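Local coordinates for protein phenyl-3-pyruvate decarboxylase (Azospirillum brasilense, PDB 2NXW) that decarboxylates indole-3-pyruvate to indole-3-acetaldehyde, a step of auxin biosynthesis, using thiamine diphosphate and a metal ion as cofactors, at residues F40-D45 and S66-V71; L62-H67 and C462-I467; G237-V242 and R260-D265. All blocks are in the same frame, centred on the assembly; numbering follows the deposited sequence. Where two conformers were deposited one is given.

Interactions 1 and 2 are neighbours, their centres about 11 Å apart, while interaction 3 lies on the opposite side of the chain's centre from interaction 1, their centres about 34 Å apart, and its centre is about 32 Å from that of interaction 2. The first two share Ser66 and His67 and one parallel sheet, in which strands 39-41 and 62-64 lie side by side, and both touch the second subunit. Interaction 1 closes within the N-terminal cofactor-binding domain. Interaction 2 then ties that domain to the C-terminal one, 395 residues on; between its segments comes the central domain, where interaction 3 sets a helix against a loop. Interaction 1 thus forms part of a cofactor pocket and interaction 2 lies close by.

Interaction 1 of 3, residues F40-D45 and S66-V71; sequences FGIPGD and SHEPAV. With TPP (thiamine diphosphate), chain I.
Ile42 and Val71 form the apolar heart of this contact, with Ile42 CG1 3.7 Å from Val71 CG2. With CG1 anti to its carbonyl carbon (chi1 -72°) and the chain extended beyond it, Ile42 pushes CD1 against the backbone at the start of helix 68-82, 3.3 Å from His67 C. Isoleucine suits this place because CG1 and CD1 fill the space against Val71 and the start of the helix; its other branch, CG2, merely lies beside Glu68 OE2. The second methyl of Val71, CG1, lies against the strand backbone, 3.7 Å from Gly41 CA, and also meets Phe40 CB.

The polar contacts gather round Glu68. Its chain bends at chi2 (82°), which carries OE2 across Ile42 to 2.6 Å from N1' of the thiamine diphosphate pyrimidine. A water donates to OE2 and to Ile42 O, tying the carboxylate to the backbone just past strand 39-41, while OE1 is held by Asn98.

Cofactor packing completes the group: Pro43 O approaches C7' at 3.4 Å, and Gly44 CA lies near the same atom, where a side chain would be crowded. The second subunit supplies further bonds to the cofactor, including those from Asp402 N and Gly450 N. The closeness of Glu68 to N1' is consistent with the glutamate that binds N1' in thiamine diphosphate enzymes, here in a site built between two subunits.

Interaction 2 of 3, residues L62-H67 and C462-I467; sequences LHTLSH and CRRLGI
Leu465 reaches across from helix 462-465 to His63 and Leu65, giving one methyl to each. From CB the chain sets CG anti to the carbonyl carbon (chi1 -65°), which swings the fork toward segment 62-67. CD2 comes down on the root of His63, 3.5 Å from His63 CB and 3.6 Å from His63 ND1, meeting the ring obliquely. CD1 goes to Leu65, 4.0 Å from Leu65 CD2, where the two leucine chains cross at about a right angle. A leucine suits this place because one fork serves two partners; the same side chain also packs on Ile432 of helix 427-437.

The contact joins two domains of the thiamine diphosphate enzyme fold: strand 62-64 is the outermost strand, within this chain, of the N-terminal domain's parallel sheet, and helix 462-465 belongs to the C-terminal domain. That short helix ends in a Schellman motif at Gly466, whose positive phi (71°) favours glycine.

Beside the leucine, Arg464 brings the edge of its guanidinium to Thr64 O, as modelled in one of two deposited conformers. Its NH2 makes a weak hydrogen bond to Thr64 O, 3.4 Å long, and a stronger one to Asn461. A water accepts from Thr64 N at 3.0 Å and, weakly, from Arg464 NE. Across the subunit boundary, Arg464 NH1 has a long, weak ion pair with Asp495 of the second subunit.

Interaction 3 of 3, residues G237-V242 and R260-D265; sequences GLEAKV and RGLLAD
Glu239 holds the turn at Leu263 by a single direct hydrogen bond: Leu263 N donates to Glu239 OE2 over 2.8 Å, with an N-H...O angle of 154°. OE2 receives this proton on its anti lone pair, the one turned away from the other oxygen. CG anti to the backbone N (chi1 178°) and an extended chain carry the carboxylate from the first turn of helix 239-249 to the loop. On the way its CG passes Leu263 CD1, the two side chains running past each other in opposite directions, and OE2 lies 3.5 Å from Leu262 CA. A water donates to Glu239 OE2 and accepts from Asp265 N at 2.8 Å, extending the grip along the loop.

Beside it, Leu263 CD1 packs 4.1 Å from Val242 CG1, about one helical turn on from the glutamate, and also touches the backbone at Glu239 O.

Further out, a type II turn from Gly261 to Ala264 presents the Leu263 N-H to the helix, with Leu263 in its third position at positive phi (61°). Leu262 packs on Val233 and Val229, and Leu263 on Pro270. Leu238 occupies the N-cap position, and its O accepts from Val242 N in the first helical bond. Helix 239-249 is part of the crossover between parallel strands 225-229 and 253-255 of the central domain, and the loop follows the second strand.

Replacing Glu239 by alanine removes the carboxylate, and the Leu263 N-H would probably be left without its acceptor and the turn less firmly fixed to the helix. Because the carboxylate springs from a helix start and faces backbone N-H and water donors, its negative charge is probably favoured, although the carboxylate of Asp265, 6.5 Å from its OD2 to Glu239 OE2, may oppose it slightly.

Interaction 1 of 3, residues F40-D45 and S66-V71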
loop_
_atom_site.group_PDB
_atom_site.type_symbol
_atom_site.label_atom_id
_atom_site.label_comp_id
_atom_site.label_asym_id
_atom_site.label_seq_id
_atom_site.Cartn_x
_atom_site.Cartn_y
_atom_site.Cartn_z
ATOM N N PHE A 40 9.541 19.215 27.407
ATOM C CA PHE A 40 10.810 19.379 26.719
ATOM C C PHE A 40 10.491 19.946 25.346
ATOM O O PHE A 40 9.452 19.629 24.772
ATOM C CB PHE A 40 11.501 18.020 26.565
ATOM C CG PHE A 40 11.819 17.363 27.869
ATOM C CD1 PHE A 40 13.012 17.658 28.542
ATOM C CD2 PHE A 40 10.918 16.481 28.448
ATOM C CE1 PHE A 40 13.289 17.076 29.775
ATOM C CE2 PHE A 40 11.184 15.895 29.682
ATOM C CZ PHE A 40 12.377 16.195 30.349
ATOM N N GLY A 41 11.366 20.789 24.812
ATOM C CA GLY A 41 11.091 21.305 23.485
ATOM C C GLY A 41 12.112 22.221 22.869
ATOM O O GLY A 41 13.061 22.646 23.525
ATOM N N ILE A 42 11.929 22.485 21.578
ATOM C CA ILE A 42 12.761 23.429 20.842
ATOM C C ILE A 42 11.746 24.266 20.066
ATOM O O ILE A 42 10.918 23.736 19.324
ATOM C CB ILE A 42 13.762 22.743 19.865
ATOM C CG1 ILE A 42 14.872 22.061 20.672
ATOM C CG2 ILE A 42 14.397 23.800 18.952
ATOM C CD1 ILE A 42 15.743 21.125 19.860
ATOM N N PRO A 43 11.792 25.589 20.240
ATOM C CA PRO A 43 10.860 26.489 19.562
ATOM C C PRO A 43 11.192 26.808 18.115
ATOM O O PRO A 43 12.250 26.433 17.598
ATOM C CB PRO A 43 10.903 27.734 20.444
ATOM C CG PRO A 43 12.358 27.787 20.817
ATOM C CD PRO A 43 12.674 26.332 21.156
ATOM N N GLY A 44 10.252 27.505 17.484
ATOM C CA GLY A 44 10.388 27.949 16.111
ATOM C C GLY A 44 9.294 28.975 15.905
ATOM O O GLY A 44 8.421 29.113 16.754
ATOM N N ASP A 45 9.331 29.691 14.790
ATOM C CA ASP A 45 8.326 30.711 14.504
ATOM C C ASP A 45 6.887 30.333 14.839
ATOM O O ASP A 45 6.216 31.030 15.606
ATOM C CB ASP A 45 8.393 31.107 13.028
ATOM C CG ASP A 45 9.560 32.013 12.721
ATOM O OD1 ASP A 45 10.626 31.850 13.349
ATOM O OD2 ASP A 45 9.413 32.883 11.837
ATOM N N SER A 66 19.135 20.831 22.655
ATOM C CA SER A 66 19.798 21.299 21.455
ATOM C C SER A 66 19.205 20.862 20.126
ATOM O O SER A 66 19.099 21.663 19.194
ATOM C CB SER A 66 21.260 20.844 21.466
ATOM O OG SER A 66 21.956 21.362 22.592
ATOM N N HIS A 67 18.830 19.591 20.052
ATOM C CA HIS A 67 18.353 18.984 18.801
ATOM C C HIS A 67 17.068 18.199 19.079
ATOM O O HIS A 67 16.943 17.584 20.139
ATOM C CB HIS A 67 19.483 18.065 18.303
ATOM C CG HIS A 67 19.499 17.822 16.825
ATOM N ND1 HIS A 67 20.298 16.851 16.255
ATOM C CD2 HIS A 67 18.865 18.440 15.800
ATOM C CE1 HIS A 67 20.151 16.883 14.941
ATOM N NE2 HIS A 67 19.291 17.838 14.638
ATOM N N GLU A 68 16.125 18.206 18.129
ATOM C CA GLU A 68 14.843 17.532 18.363
ATOM C C GLU A 68 14.890 16.052 18.748
ATOM O O GLU A 68 14.029 15.594 19.503
ATOM C CB GLU A 68 13.880 17.738 17.183
ATOM C CG GLU A 68 13.309 19.160 17.089
ATOM C CD GLU A 68 14.225 20.170 16.419
ATOM O OE1 GLU A 68 15.316 19.799 15.926
ATOM O OE2 GLU A 68 13.848 21.365 16.376
ATOM N N PRO A 69 15.866 15.273 18.232
ATOM C CA PRO A 69 15.867 13.867 18.655
ATOM C C PRO A 69 15.899 13.792 20.183
ATOM O O PRO A 69 15.162 13.004 20.788
ATOM C CB PRO A 69 17.150 13.316 18.022
ATOM C CG PRO A 69 17.201 14.056 16.720
ATOM C CD PRO A 69 16.857 15.494 17.158
ATOM N N ALA A 70 16.727 14.641 20.798
ATOM C CA ALA A 70 16.846 14.670 22.254
ATOM C C ALA A 70 15.549 15.117 22.941
ATOM O O ALA A 70 15.250 14.676 24.043
ATOM C CB ALA A 70 18.000 15.579 22.657
ATOM N N VAL A 71 14.791 16.002 22.300
ATOM C CA VAL A 71 13.517 16.435 22.888
ATOM C C VAL A 71 12.606 15.213 23.015
ATOM O O VAL A 71 11.998 14.965 24.063
ATOM C CB VAL A 71 12.836 17.490 21.998
ATOM C CG1 VAL A 71 11.404 17.766 22.479
ATOM C CG2 VAL A 71 13.659 18.785 22.024
HETATM N "N1'" TPP I . 14.405 23.137 14.577
HETATM C "C2'" TPP I . 14.814 22.907 13.322
HETATM C CM2 TPP I . 15.314 21.517 12.945
HETATM N "N3'" TPP I . 14.792 23.877 12.405
HETATM C "C4'" TPP I . 14.357 25.142 12.703
HETATM N "N4'" TPP I . 14.304 26.091 11.722
HETATM C "C5'" TPP I . 13.948 25.439 14.043
HETATM C "C6'" TPP I . 13.981 24.375 14.968
HETATM C "C7'" TPP I . 13.453 26.857 14.493
HETATM N N3 TPP I . 14.511 27.959 14.374
HETATM C C2 TPP I . 14.486 28.759 13.306
HETATM S S1 TPP I . 15.787 29.879 13.594
HETATM C C5 TPP I . 16.327 29.225 15.131
HETATM C C4 TPP I . 15.433 28.185 15.346
HETATM C CM4 TPP I . 15.503 27.344 16.632
HETATM C C6 TPP I . 17.440 29.724 15.949
HETATM C C7 TPP I . 18.775 29.414 15.269
HETATM O O7 TPP I . 19.763 29.748 16.217
HETATM P PA TPP I . 21.209 29.816 15.578
HETATM O O1A TPP I . 21.597 28.552 14.864
HETATM O O2A TPP I . 22.180 30.072 16.785
HETATM O O3A TPP I . 21.371 31.055 14.523
HETATM P PB TPP I . 20.837 32.563 14.966
HETATM O O1B TPP I . 21.393 32.899 16.357
HETATM O O2B TPP I . 21.424 33.516 13.896
HETATM O O3B TPP I . 19.339 32.637 14.953
HETATM O O HOH W 1 11.231 22.235 17.025
#

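Interaction 2 of 3, residues L62-H67 and C462-I467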
loop_
_atom_site.group_PDB
_atom_site.type_symbol
_atom_site.label_atom_id
_atom_site.label_comp_id
_atom_site.label_asym_id
_atom_site.label_seq_id
_atom_site.Cartn_x
_atom_site.Cartn_y
_atom_site.Cartn_z
ATOM N N LEU A 62 9.627 24.084 31.878
ATOM C CA LEU A 62 10.001 24.076 30.465
ATOM C C LEU A 62 11.500 23.862 30.289
ATOM O O LEU A 62 12.306 24.678 30.732
ATOM C CB LEU A 62 9.579 25.397 29.812
ATOM C CG LEU A 62 9.961 25.634 28.348
ATOM C CD1 LEU A 62 9.235 24.642 27.449
ATOM C CD2 LEU A 62 9.595 27.065 27.960
ATOM N N HIS A 63 11.863 22.761 29.631
ATOM C CA HIS A 63 13.266 22.426 29.410
ATOM C C HIS A 63 13.595 22.371 27.935
ATOM O O HIS A 63 13.002 21.584 27.193
ATOM C CB HIS A 63 13.589 21.057 30.013
ATOM C CG HIS A 63 13.288 20.952 31.470
ATOM N ND1 HIS A 63 13.703 21.902 32.381
ATOM C CD2 HIS A 63 12.628 20.007 32.179
ATOM C CE1 HIS A 63 13.307 21.545 33.590
ATOM N NE2 HIS A 63 12.654 20.402 33.498
ATOM N N THR A 64 14.533 23.198 27.496
ATOM C CA THR A 64 14.913 23.142 26.093
ATOM C C THR A 64 16.154 22.284 25.933
ATOM O O THR A 64 16.926 22.080 26.878
ATOM C CB THR A 64 15.168 24.543 25.496
ATOM O OG1 THR A 64 16.240 25.196 26.192
ATOM C CG2 THR A 64 13.899 25.388 25.593
ATOM N N LEU A 65 16.306 21.730 24.738
ATOM C CA LEU A 65 17.469 20.919 24.427
ATOM C C LEU A 65 18.068 21.453 23.133
ATOM O O LEU A 65 17.580 22.433 22.581
ATOM C CB LEU A 65 17.062 19.448 24.320
ATOM C CG LEU A 65 16.686 18.906 25.709
ATOM C CD1 LEU A 65 16.076 17.530 25.604
ATOM C CD2 LEU A 65 17.936 18.867 26.588
ATOM N N SER A 66 19.135 20.831 22.655
ATOM C CA SER A 66 19.798 21.299 21.455
ATOM C C SER A 66 19.205 20.862 20.126
ATOM O O SER A 66 19.099 21.663 19.194
ATOM C CB SER A 66 21.260 20.844 21.466
ATOM O OG SER A 66 21.956 21.362 22.592
ATOM N N HIS A 67 18.830 19.591 20.052
ATOM C CA HIS A 67 18.353 18.984 18.801
ATOM C C HIS A 67 17.068 18.199 19.079
ATOM O O HIS A 67 16.943 17.584 20.139
ATOM C CB HIS A 67 19.483 18.065 18.303
ATOM C CG HIS A 67 19.499 17.822 16.825
ATOM N ND1 HIS A 67 20.298 16.851 16.255
ATOM C CD2 HIS A 67 18.865 18.440 15.800
ATOM C CE1 HIS A 67 20.151 16.883 14.941
ATOM N NE2 HIS A 67 19.291 17.838 14.638
ATOM N N CYS A 462 23.260 20.432 30.490
ATOM C CA CYS A 462 23.126 20.069 31.897
ATOM C C CYS A 462 23.136 21.231 32.880
ATOM O O CYS A 462 22.302 21.265 33.793
ATOM C CB CYS A 462 24.208 19.070 32.301
ATOM S SG CYS A 462 23.968 17.420 31.605
ATOM N N ARG A 463 24.049 22.178 32.703
ATOM C CA ARG A 463 24.111 23.298 33.646
ATOM C C ARG A 463 22.800 24.063 33.689
ATOM O O ARG A 463 22.260 24.322 34.773
ATOM C CB ARG A 463 25.232 24.274 33.297
ATOM C CG ARG A 463 25.413 25.351 34.388
ATOM C CD ARG A 463 25.775 26.724 33.818
ATOM N NE ARG A 463 24.711 27.309 32.997
ATOM C CZ ARG A 463 23.589 27.854 33.465
ATOM N NH1 ARG A 463 23.349 27.909 34.773
ATOM N NH2 ARG A 463 22.694 28.345 32.617
ATOM N N ARG A 464 22.264 24.416 32.524
ATOM C CA ARG A 464 21.009 25.171 32.486
ATOM C C ARG A 464 19.849 24.364 33.069
ATOM O O ARG A 464 18.955 24.910 33.726
ATOM C CB ARG A 464 20.690 25.572 31.043
ATOM C CG ARG A 464 19.453 26.443 30.901
ATOM C CD ARG A 464 19.270 26.941 29.472
ATOM N NE ARG A 464 19.005 25.860 28.525
ATOM C CZ ARG A 464 19.939 25.142 27.904
ATOM N NH1 ARG A 464 21.230 25.371 28.111
ATOM N NH2 ARG A 464 19.573 24.188 27.065
ATOM N N LEU A 465 19.862 23.058 32.838
ATOM C CA LEU A 465 18.816 22.181 33.344
ATOM C C LEU A 465 18.993 21.863 34.830
ATOM O O LEU A 465 18.088 21.317 35.470
ATOM C CB LEU A 465 18.811 20.881 32.546
ATOM C CG LEU A 465 18.442 21.001 31.071
ATOM C CD1 LEU A 465 18.786 19.690 30.376
ATOM C CD2 LEU A 465 16.956 21.331 30.929
ATOM N N GLY A 466 20.158 22.196 35.369
ATOM C CA GLY A 466 20.428 21.946 36.777
ATOM C C GLY A 466 20.608 20.484 37.137
ATOM O O GLY A 466 20.207 20.058 38.217
ATOM N N ILE A 467 21.199 19.709 36.231
ATOM C CA ILE A 467 21.426 18.290 36.485
ATOM C C ILE A 467 22.906 17.935 36.289
ATOM O O ILE A 467 23.652 18.689 35.655
ATOM C CB ILE A 467 20.550 17.401 35.570
ATOM C CG1 ILE A 467 20.906 17.643 34.103
ATOM C CG2 ILE A 467 19.065 17.685 35.842
ATOM C CD1 ILE A 467 20.203 16.701 33.125
HETATM O O HOH W 2 15.985 24.799 29.545
#

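Interaction 3 of 3, residues G237-V242 and R260-D265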
loop_
_atom_site.group_PDB
_atom_site.type_symbol
_atom_site.label_atom_id
_atom_site.label_comp_id
_atom_site.label_asym_id
_atom_site.label_seq_id
_atom_site.Cartn_x
_atom_site.Cartn_y
_atom_site.Cartn_z
ATOM N N GLY A 237 0.983 0.766 36.171
ATOM C CA GLY A 237 1.093 0.751 37.621
ATOM C C GLY A 237 0.411 -0.426 38.294
ATOM O O GLY A 237 -0.212 -0.280 39.345
ATOM N N LEU A 238 0.548 -1.604 37.701
ATOM C CA LEU A 238 -0.075 -2.810 38.231
ATOM C C LEU A 238 0.859 -3.734 39.017
ATOM O O LEU A 238 0.514 -4.883 39.262
ATOM C CB LEU A 238 -0.685 -3.598 37.073
ATOM C CG LEU A 238 -1.803 -2.860 36.341
ATOM C CD1 LEU A 238 -2.245 -3.657 35.121
ATOM C CD2 LEU A 238 -2.971 -2.661 37.313
ATOM N N GLU A 239 2.026 -3.255 39.426
ATOM C CA GLU A 239 2.943 -4.149 40.135
ATOM C C GLU A 239 2.374 -4.840 41.378
ATOM O O GLU A 239 2.560 -6.045 41.553
ATOM C CB GLU A 239 4.244 -3.427 40.495
ATOM C CG GLU A 239 5.211 -4.315 41.270
ATOM C CD GLU A 239 6.577 -3.696 41.437
ATOM O OE1 GLU A 239 6.656 -2.470 41.673
ATOM O OE2 GLU A 239 7.574 -4.439 41.338
ATOM N N ALA A 240 1.691 -4.090 42.237
ATOM C CA ALA A 240 1.121 -4.671 43.452
ATOM C C ALA A 240 0.085 -5.748 43.133
ATOM O O ALA A 240 0.109 -6.831 43.714
ATOM C CB ALA A 240 0.493 -3.578 44.317
ATOM N N LYS A 241 -0.825 -5.452 42.209
ATOM C CA LYS A 241 -1.850 -6.415 41.834
ATOM C C LYS A 241 -1.235 -7.651 41.190
ATOM O O LYS A 241 -1.675 -8.772 41.442
ATOM C CB LYS A 241 -2.847 -5.783 40.861
ATOM C CG LYS A 241 -3.777 -4.758 41.487
ATOM C CD LYS A 241 -4.915 -5.443 42.227
ATOM C CE LYS A 241 -5.970 -4.428 42.647
ATOM N NZ LYS A 241 -7.210 -5.097 43.116
ATOM N N VAL A 242 -0.215 -7.457 40.357
ATOM C CA VAL A 242 0.405 -8.595 39.704
ATOM C C VAL A 242 1.239 -9.428 40.674
ATOM O O VAL A 242 1.346 -10.639 40.509
ATOM C CB VAL A 242 1.203 -8.126 38.461
ATOM C CG1 VAL A 242 2.030 -9.273 37.867
ATOM C CG2 VAL A 242 0.207 -7.604 37.425
ATOM N N ARG A 260 11.756 -5.948 33.479
ATOM C CA ARG A 260 12.889 -6.169 34.378
ATOM C C ARG A 260 12.786 -5.350 35.662
ATOM O O ARG A 260 12.607 -4.135 35.623
ATOM C CB ARG A 260 14.192 -5.840 33.636
ATOM C CG ARG A 260 15.493 -6.217 34.342
ATOM C CD ARG A 260 16.631 -6.213 33.314
ATOM N NE ARG A 260 17.973 -6.331 33.886
ATOM C CZ ARG A 260 18.594 -5.356 34.543
ATOM N NH1 ARG A 260 17.995 -4.188 34.720
ATOM N NH2 ARG A 260 19.828 -5.538 35.000
ATOM N N GLY A 261 12.888 -6.025 36.804
ATOM C CA GLY A 261 12.801 -5.329 38.075
ATOM C C GLY A 261 11.452 -5.464 38.759
ATOM O O GLY A 261 11.342 -5.297 39.972
ATOM N N LEU A 262 10.413 -5.759 37.984
ATOM C CA LEU A 262 9.075 -5.915 38.550
ATOM C C LEU A 262 9.016 -7.136 39.474
ATOM O O LEU A 262 9.661 -8.148 39.215
ATOM C CB LEU A 262 8.045 -6.066 37.421
ATOM C CG LEU A 262 7.757 -4.828 36.566
ATOM C CD1 LEU A 262 6.837 -5.216 35.405
ATOM C CD2 LEU A 262 7.127 -3.736 37.429
ATOM N N LEU A 263 8.235 -7.027 40.544
ATOM C CA LEU A 263 8.059 -8.108 41.516
ATOM C C LEU A 263 9.334 -8.543 42.236
ATOM O O LEU A 263 9.379 -9.627 42.823
ATOM C CB LEU A 263 7.410 -9.335 40.853
ATOM C CG LEU A 263 5.873 -9.335 40.808
ATOM C CD1 LEU A 263 5.354 -8.180 39.963
ATOM C CD2 LEU A 263 5.396 -10.668 40.254
ATOM N N ALA A 264 10.363 -7.702 42.209
ATOM C CA ALA A 264 11.624 -8.045 42.865
ATOM C C ALA A 264 11.456 -8.329 44.352
ATOM O O ALA A 264 12.127 -9.210 44.895
ATOM C CB ALA A 264 12.640 -6.922 42.668
ATOM N N ASP A 265 10.562 -7.593 45.008
ATOM C CA ASP A 265 10.340 -7.768 46.441
ATOM C C ASP A 265 9.132 -8.639 46.766
ATOM O O ASP A 265 8.757 -8.778 47.927
ATOM C CB ASP A 265 10.168 -6.405 47.124
ATOM C CG ASP A 265 11.361 -5.493 46.916
ATOM O OD1 ASP A 265 12.509 -5.989 46.916
ATOM O OD2 ASP A 265 11.150 -4.272 46.758
HETATM O O HOH W 3 8.553 -5.826 44.082
HETATM O O HOH W 4 9.857 -4.184 42.619
#